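Local coordinates for protein dally-like, isoform A (Drosophila melanogaster, PDB 6XTZ) that acts as a GPI-anchored cell-surface glypican that binds Wnt and hedgehog family proteins and shields the Wnt palmitoleate lipid, enabling signalling at a distance, at residues L218-N223 against T513-Q518; S267-F272 against K458-L463. The protein carries 5 engineered substitutions. All blocks are in the same frame, centred on the assembly; numbering follows the deposited sequence. Where two conformers were deposited one is given.

Contact 1. Residues L218-N223 against T513-Q518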
loop_
_atom_site.group_PDB
_atom_site.type_symbol
_atom_site.label_atom_id
_atom_site.label_comp_id
_atom_site.label_asym_id
_atom_site.label_seq_id
_atom_site.Cartn_x
_atom_site.Cartn_y
_atom_site.Cartn_z
ATOM N N LEU A 218 0.175 14.510 2.921
ATOM C CA LEU A 218 -0.441 15.809 2.675
ATOM C C LEU A 218 -0.060 16.845 3.724
ATOM O O LEU A 218 -0.201 18.045 3.469
ATOM C CB LEU A 218 -1.964 15.667 2.629
ATOM C CG LEU A 218 -2.554 14.796 1.521
ATOM C CD1 LEU A 218 -4.058 14.658 1.696
ATOM C CD2 LEU A 218 -2.230 15.383 0.163
ATOM N N ASN A 219 0.408 16.413 4.895
ATOM C CA ASN A 219 0.782 17.338 5.958
ATOM C C ASN A 219 2.109 18.040 5.704
ATOM O O ASN A 219 2.432 18.992 6.422
ATOM C CB ASN A 219 0.853 16.601 7.298
ATOM C CG ASN A 219 -0.459 15.944 7.674
ATOM O OD1 ASN A 219 -1.531 16.374 7.244
ATOM N ND2 ASN A 219 -0.383 14.892 8.484
ATOM N N VAL A 220 2.880 17.602 4.714
ATOM C CA VAL A 220 4.197 18.168 4.446
ATOM C C VAL A 220 4.036 19.350 3.498
ATOM O O VAL A 220 3.610 19.184 2.350
ATOM C CB VAL A 220 5.147 17.115 3.858
ATOM C CG1 VAL A 220 6.559 17.673 3.762
ATOM C CG2 VAL A 220 5.124 15.850 4.703
ATOM N N ARG A 221 4.382 20.540 3.977
ATOM C CA ARG A 221 4.291 21.752 3.180
ATOM C C ARG A 221 5.569 21.964 2.379
ATOM O O ARG A 221 6.655 21.532 2.776
ATOM C CB ARG A 221 4.035 22.969 4.070
ATOM C CG ARG A 221 2.754 22.896 4.881
ATOM C CD ARG A 221 2.612 24.109 5.787
ATOM N NE ARG A 221 1.369 24.087 6.551
ATOM C CZ ARG A 221 1.235 23.520 7.746
ATOM N NH1 ARG A 221 0.064 23.549 8.368
ATOM N NH2 ARG A 221 2.271 22.923 8.319
ATOM N N LEU A 222 5.427 22.633 1.240
ATOM C CA LEU A 222 6.590 23.020 0.455
ATOM C C LEU A 222 7.416 24.050 1.218
ATOM O O LEU A 222 6.886 24.853 1.989
ATOM C CB LEU A 222 6.154 23.584 -0.896
ATOM C CG LEU A 222 5.297 22.644 -1.747
ATOM C CD1 LEU A 222 4.894 23.310 -3.054
ATOM C CD2 LEU A 222 6.037 21.346 -2.012
ATOM N N ASN A 223 8.728 24.014 1.010
ATOM C CA ASN A 223 9.637 24.919 1.697
ATOM C C ASN A 223 9.954 26.130 0.823
ATOM O O ASN A 223 9.594 26.196 -0.354
ATOM C CB ASN A 223 10.923 24.190 2.108
ATOM C CG ASN A 223 11.620 23.512 0.942
ATOM O OD1 ASN A 223 11.677 24.043 -0.167
ATOM N ND2 ASN A 223 12.160 22.326 1.193
ATOM N N THR A 513 15.308 19.259 6.549
ATOM C CA THR A 513 15.240 18.350 7.687
ATOM C C THR A 513 13.832 18.274 8.265
ATOM O O THR A 513 13.419 17.219 8.760
ATOM C CB THR A 513 16.233 18.783 8.765
ATOM O OG1 THR A 513 17.527 18.964 8.175
ATOM C CG2 THR A 513 16.329 17.728 9.864
ATOM N N LYS A 514 13.080 19.376 8.211
ATOM C CA LYS A 514 11.713 19.356 8.722
ATOM C C LYS A 514 10.821 18.455 7.877
ATOM O O LYS A 514 9.945 17.764 8.410
ATOM C CB LYS A 514 11.149 20.776 8.773
ATOM C CG LYS A 514 9.704 20.853 9.248
ATOM C CD LYS A 514 9.181 22.282 9.227
ATOM C CE LYS A 514 7.730 22.343 9.677
ATOM N NZ LYS A 514 7.201 23.735 9.688
ATOM N N GLN A 515 11.033 18.441 6.560
ATOM C CA GLN A 515 10.194 17.627 5.686
ATOM C C GLN A 515 10.465 16.140 5.883
ATOM O O GLN A 515 9.528 15.338 5.972
ATOM C CB GLN A 515 10.406 18.028 4.227
ATOM C CG GLN A 515 9.863 19.406 3.875
ATOM C CD GLN A 515 10.138 19.791 2.433
ATOM O OE1 GLN A 515 11.176 19.441 1.872
ATOM N NE2 GLN A 515 9.200 20.508 1.824
ATOM N N THR A 516 11.740 15.752 5.958
ATOM C CA THR A 516 12.061 14.341 6.142
ATOM C C THR A 516 11.681 13.856 7.536
ATOM O O THR A 516 11.423 12.662 7.725
ATOM C CB THR A 516 13.545 14.092 5.882
ATOM O OG1 THR A 516 14.321 14.670 6.937
ATOM C CG2 THR A 516 13.958 14.714 4.559
ATOM N N ALA A 517 11.636 14.759 8.518
ATOM C CA ALA A 517 11.201 14.362 9.852
ATOM C C ALA A 517 9.707 14.069 9.879
ATOM O O ALA A 517 9.264 13.171 10.604
ATOM C CB ALA A 517 11.554 15.444 10.871
ATOM N N GLN A 518 8.918 14.805 9.089
ATOM C CA GLN A 518 7.495 14.504 8.983
ATOM C C GLN A 518 7.253 13.195 8.245
ATOM O O GLN A 518 6.261 12.507 8.513
ATOM C CB GLN A 518 6.759 15.643 8.274
ATOM C CG GLN A 518 6.781 16.970 9.010
ATOM C CD GLN A 518 5.993 18.047 8.286
ATOM O OE1 GLN A 518 6.567 18.925 7.644
ATOM N NE2 GLN A 518 4.671 17.985 8.388
HETATM O O HOH W 1 5.937 20.928 6.263
HETATM O O HOH W 2 9.778 21.586 -0.838
#
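Q515 and Q518 reach from the first two turns of helix 513-538 to the non-helical link 218-223, which joins helices 185-216 and 224-234 of the all-helical glypican core. The contact is a worked example of side-chain amides reading an irregular backbone. Three positions apart, the two glutamines leave the helix on the same side, each with CG anti to its carbonyl carbon and an extended chain beyond, and they differ mainly in the last torsion. In Q515 (chi3 -35°) NE2 gives a nearly straight bond to R221 O, 2.9 Å long with an N-H...acceptor angle of 163°, and the oxygen lies in the amide plane. The amide of Q518 is twisted much further (chi3 -103°); its NE2 meets N219 O at 3.1 Å from well above the carbonyl plane, a more bent approach. V220 packs between them: its CG1 meets the CB and CG of Q515, 3.7 Å from CG, and its CG2 rests 3.9 Å from Q518 CB, while Y261 packs against V220 from outside the segments. Water extends the pattern along the link: water 1 accepts from R221 N at 2.8 Å and lies unusually close to Q518 OE1, so that end of the amide probably reaches the loop backbone through water. N223 then ends the link as the N-cap of helix 224-234, its OD1 bonded to C226 N and its ND2 to P510 O. Beside this cap, water 2 accepts from N223 N at 3.2 Å and from Q515 NE2 at 2.9 Å, giving that nitrogen a second acceptor besides R221 O.

Contact 2. Residues S267-F272 against K458-L463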
loop_
_atom_site.group_PDB
_atom_site.type_symbol
_atom_site.label_atom_id
_atom_site.label_comp_id
_atom_site.label_asym_id
_atom_site.label_seq_id
_atom_site.Cartn_x
_atom_site.Cartn_y
_atom_site.Cartn_z
ATOM N N SER A 267 10.529 5.084 -3.412
ATOM C CA SER A 267 11.166 3.796 -3.669
ATOM C C SER A 267 10.524 2.687 -2.845
ATOM O O SER A 267 10.298 1.582 -3.352
ATOM C CB SER A 267 12.668 3.884 -3.388
ATOM O OG SER A 267 12.923 4.160 -2.023
ATOM N N GLU A 268 10.214 2.963 -1.576
ATOM C CA GLU A 268 9.547 1.958 -0.755
ATOM C C GLU A 268 8.113 1.718 -1.210
ATOM O O GLU A 268 7.590 0.611 -1.038
ATOM C CB GLU A 268 9.579 2.370 0.717
ATOM C CG GLU A 268 10.978 2.450 1.307
ATOM C CD GLU A 268 11.672 1.099 1.373
ATOM O OE1 GLU A 268 10.991 0.059 1.252
ATOM O OE2 GLU A 268 12.907 1.078 1.548
ATOM N N TRP A 269 7.465 2.734 -1.786
ATOM C CA TRP A 269 6.134 2.536 -2.352
ATOM C C TRP A 269 6.171 1.513 -3.479
ATOM O O TRP A 269 5.247 0.704 -3.627
ATOM C CB TRP A 269 5.574 3.869 -2.848
ATOM C CG TRP A 269 4.146 3.811 -3.310
ATOM C CD1 TRP A 269 3.704 3.602 -4.584
ATOM C CD2 TRP A 269 2.974 3.980 -2.502
ATOM N NE1 TRP A 269 2.329 3.626 -4.618
ATOM C CE2 TRP A 269 1.857 3.855 -3.353
ATOM C CE3 TRP A 269 2.761 4.224 -1.141
ATOM C CZ2 TRP A 269 0.548 3.964 -2.888
ATOM C CZ3 TRP A 269 1.461 4.333 -0.681
ATOM C CH2 TRP A 269 0.371 4.203 -1.552
ATOM N N GLU A 270 7.237 1.530 -4.282
ATOM C CA GLU A 270 7.408 0.508 -5.308
ATOM C C GLU A 270 7.609 -0.866 -4.685
ATOM O O GLU A 270 7.073 -1.863 -5.183
ATOM C CB GLU A 270 8.581 0.867 -6.221
ATOM C CG GLU A 270 8.352 2.108 -7.067
ATOM C CD GLU A 270 9.458 2.335 -8.079
ATOM O OE1 GLU A 270 10.377 1.495 -8.155
ATOM O OE2 GLU A 270 9.410 3.355 -8.798
ATOM N N ASN A 271 8.382 -0.942 -3.597
ATOM C CA ASN A 271 8.530 -2.211 -2.888
ATOM C C ASN A 271 7.192 -2.685 -2.336
ATOM O O ASN A 271 6.897 -3.885 -2.346
ATOM C CB ASN A 271 9.553 -2.077 -1.759
ATOM C CG ASN A 271 10.956 -1.804 -2.268
ATOM O OD1 ASN A 271 11.277 -2.080 -3.423
ATOM N ND2 ASN A 271 11.803 -1.267 -1.400
ATOM N N PHE A 272 6.371 -1.751 -1.846
ATOM C CA PHE A 272 5.035 -2.105 -1.380
ATOM C C PHE A 272 4.184 -2.662 -2.514
ATOM O O PHE A 272 3.474 -3.658 -2.335
ATOM C CB PHE A 272 4.358 -0.884 -0.753
ATOM C CG PHE A 272 2.864 -1.005 -0.646
ATOM C CD1 PHE A 272 2.286 -1.728 0.384
ATOM C CD2 PHE A 272 2.036 -0.392 -1.575
ATOM C CE1 PHE A 272 0.911 -1.839 0.486
ATOM C CE2 PHE A 272 0.661 -0.503 -1.481
ATOM C CZ PHE A 272 0.098 -1.230 -0.450
ATOM N N LYS A 458 4.049 3.539 -9.736
ATOM C CA LYS A 458 4.914 4.672 -10.040
ATOM C C LYS A 458 4.250 6.007 -9.720
ATOM O O LYS A 458 4.586 7.025 -10.334
ATOM C CB LYS A 458 5.336 4.633 -11.508
ATOM C CG LYS A 458 6.037 3.353 -11.935
ATOM C CD LYS A 458 7.460 3.293 -11.406
ATOM C CE LYS A 458 8.223 2.126 -12.015
ATOM N NZ LYS A 458 9.651 2.120 -11.597
ATOM N N PHE A 459 3.316 6.023 -8.766
ATOM C CA PHE A 459 2.528 7.227 -8.514
ATOM C C PHE A 459 3.407 8.392 -8.079
ATOM O O PHE A 459 3.241 9.517 -8.563
ATOM C CB PHE A 459 1.457 6.947 -7.458
ATOM C CG PHE A 459 0.759 8.185 -6.966
ATOM C CD1 PHE A 459 -0.306 8.723 -7.670
ATOM C CD2 PHE A 459 1.172 8.817 -5.802
ATOM C CE1 PHE A 459 -0.946 9.866 -7.223
ATOM C CE2 PHE A 459 0.539 9.961 -5.353
ATOM C CZ PHE A 459 -0.522 10.484 -6.064
ATOM N N TRP A 460 4.348 8.144 -7.168
ATOM C CA TRP A 460 5.114 9.237 -6.579
ATOM C C TRP A 460 6.158 9.789 -7.544
ATOM O O TRP A 460 6.350 11.007 -7.616
ATOM C CB TRP A 460 5.760 8.767 -5.276
ATOM C CG TRP A 460 4.739 8.358 -4.258
ATOM C CD1 TRP A 460 4.331 7.088 -3.970
ATOM C CD2 TRP A 460 3.974 9.226 -3.413
ATOM N NE1 TRP A 460 3.368 7.112 -2.990
ATOM C CE2 TRP A 460 3.130 8.412 -2.632
ATOM C CE3 TRP A 460 3.927 10.612 -3.236
ATOM C CZ2 TRP A 460 2.248 8.937 -1.689
ATOM C CZ3 TRP A 460 3.050 11.133 -2.302
ATOM C CH2 TRP A 460 2.223 10.297 -1.539
ATOM N N SER A 461 6.835 8.920 -8.298
ATOM C CA SER A 461 7.805 9.405 -9.273
ATOM C C SER A 461 7.135 10.024 -10.492
ATOM O O SER A 461 7.791 10.758 -11.238
ATOM C CB SER A 461 8.737 8.272 -9.710
ATOM O OG SER A 461 8.016 7.203 -10.301
ATOM N N ASN A 462 5.850 9.752 -10.704
ATOM C CA ASN A 462 5.107 10.321 -11.818
ATOM C C ASN A 462 4.490 11.674 -11.489
ATOM O O ASN A 462 4.034 12.366 -12.407
ATOM C CB ASN A 462 4.008 9.349 -12.265
ATOM C CG ASN A 462 3.359 9.757 -13.571
ATOM O OD1 ASN A 462 3.916 9.542 -14.647
ATOM N ND2 ASN A 462 2.170 10.342 -13.485
ATOM N N LEU A 463 4.460 12.064 -10.212
ATOM C CA LEU A 463 3.904 13.367 -9.848
ATOM C C LEU A 463 4.578 14.522 -10.576
ATOM O O LEU A 463 3.857 15.360 -11.148
ATOM C CB LEU A 463 3.963 13.550 -8.327
ATOM C CG LEU A 463 2.735 13.095 -7.536
ATOM C CD1 LEU A 463 2.966 13.274 -6.047
ATOM C CD2 LEU A 463 1.507 13.870 -7.985
HETATM O O HOH W 3 7.907 5.367 -8.552
#
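With CG anti to the backbone N (chi1 -173°), W269 swings its indole off helix 263-283 toward W460, whose own CG stands anti to the carbonyl carbon (chi1 -62°) and carries its indole toward helix 263-283; chi2 then presents the CD1-NE1 edge. The result illustrates a T-shaped, edge-to-face tryptophan pair: the five-membered rings have centroids 4.4 Å apart and planes at 80°. Within that edge, W460 NE1 sits 3.2 Å from W269 CD2, over one face and offset toward the rim, and W460 CD1 comes within 3.3 Å of W269 CG. F459 CD2 lies over the centre of the W460 ring, while W269 NE1 is occupied by a hydrogen bond to Y456 O. One residue along, toward the more open side, E270 extends its chain and K458 folds its own back at chi2. K458 NZ forms a salt bridge with E270 OE2 at 3.1 Å, arriving from above the carboxylate plane, and K458 CD packs 3.3 Å from the same oxygen. Water 3 lies between E270 OE2 and S461 OG. The two helical segments run roughly antiparallel, their axes 9.7 Å apart at closest approach. Around the indoles, helix 51-110 supplies M76 to W269 and F459 and I73 to W460, helix 185-216 brings A210 against W269, and F265 of helix 263-283 adds another edge-to-face partner for W460.

In the fold
Both contacts join the chain before the unmodelled region 324-437 to the chain after it, and along the sequence contact 2 is nested inside the loop closed by contact 1. Both are partly buried. Contact 2, about 10 Å from the centre of the chain against about 21 Å for contact 1, packs helix on helix through buried aromatic rings, with one salt bridge at the margin. In contact 1, a helix meets a loop, and amides and water satisfy the irregular backbone around one buried valine. Shared neighbours tie the two together: helix 51-110 touches both, L259 packs on L222 and L463, and helix 513-538, which starts in contact 1, later flanks E268 and N271.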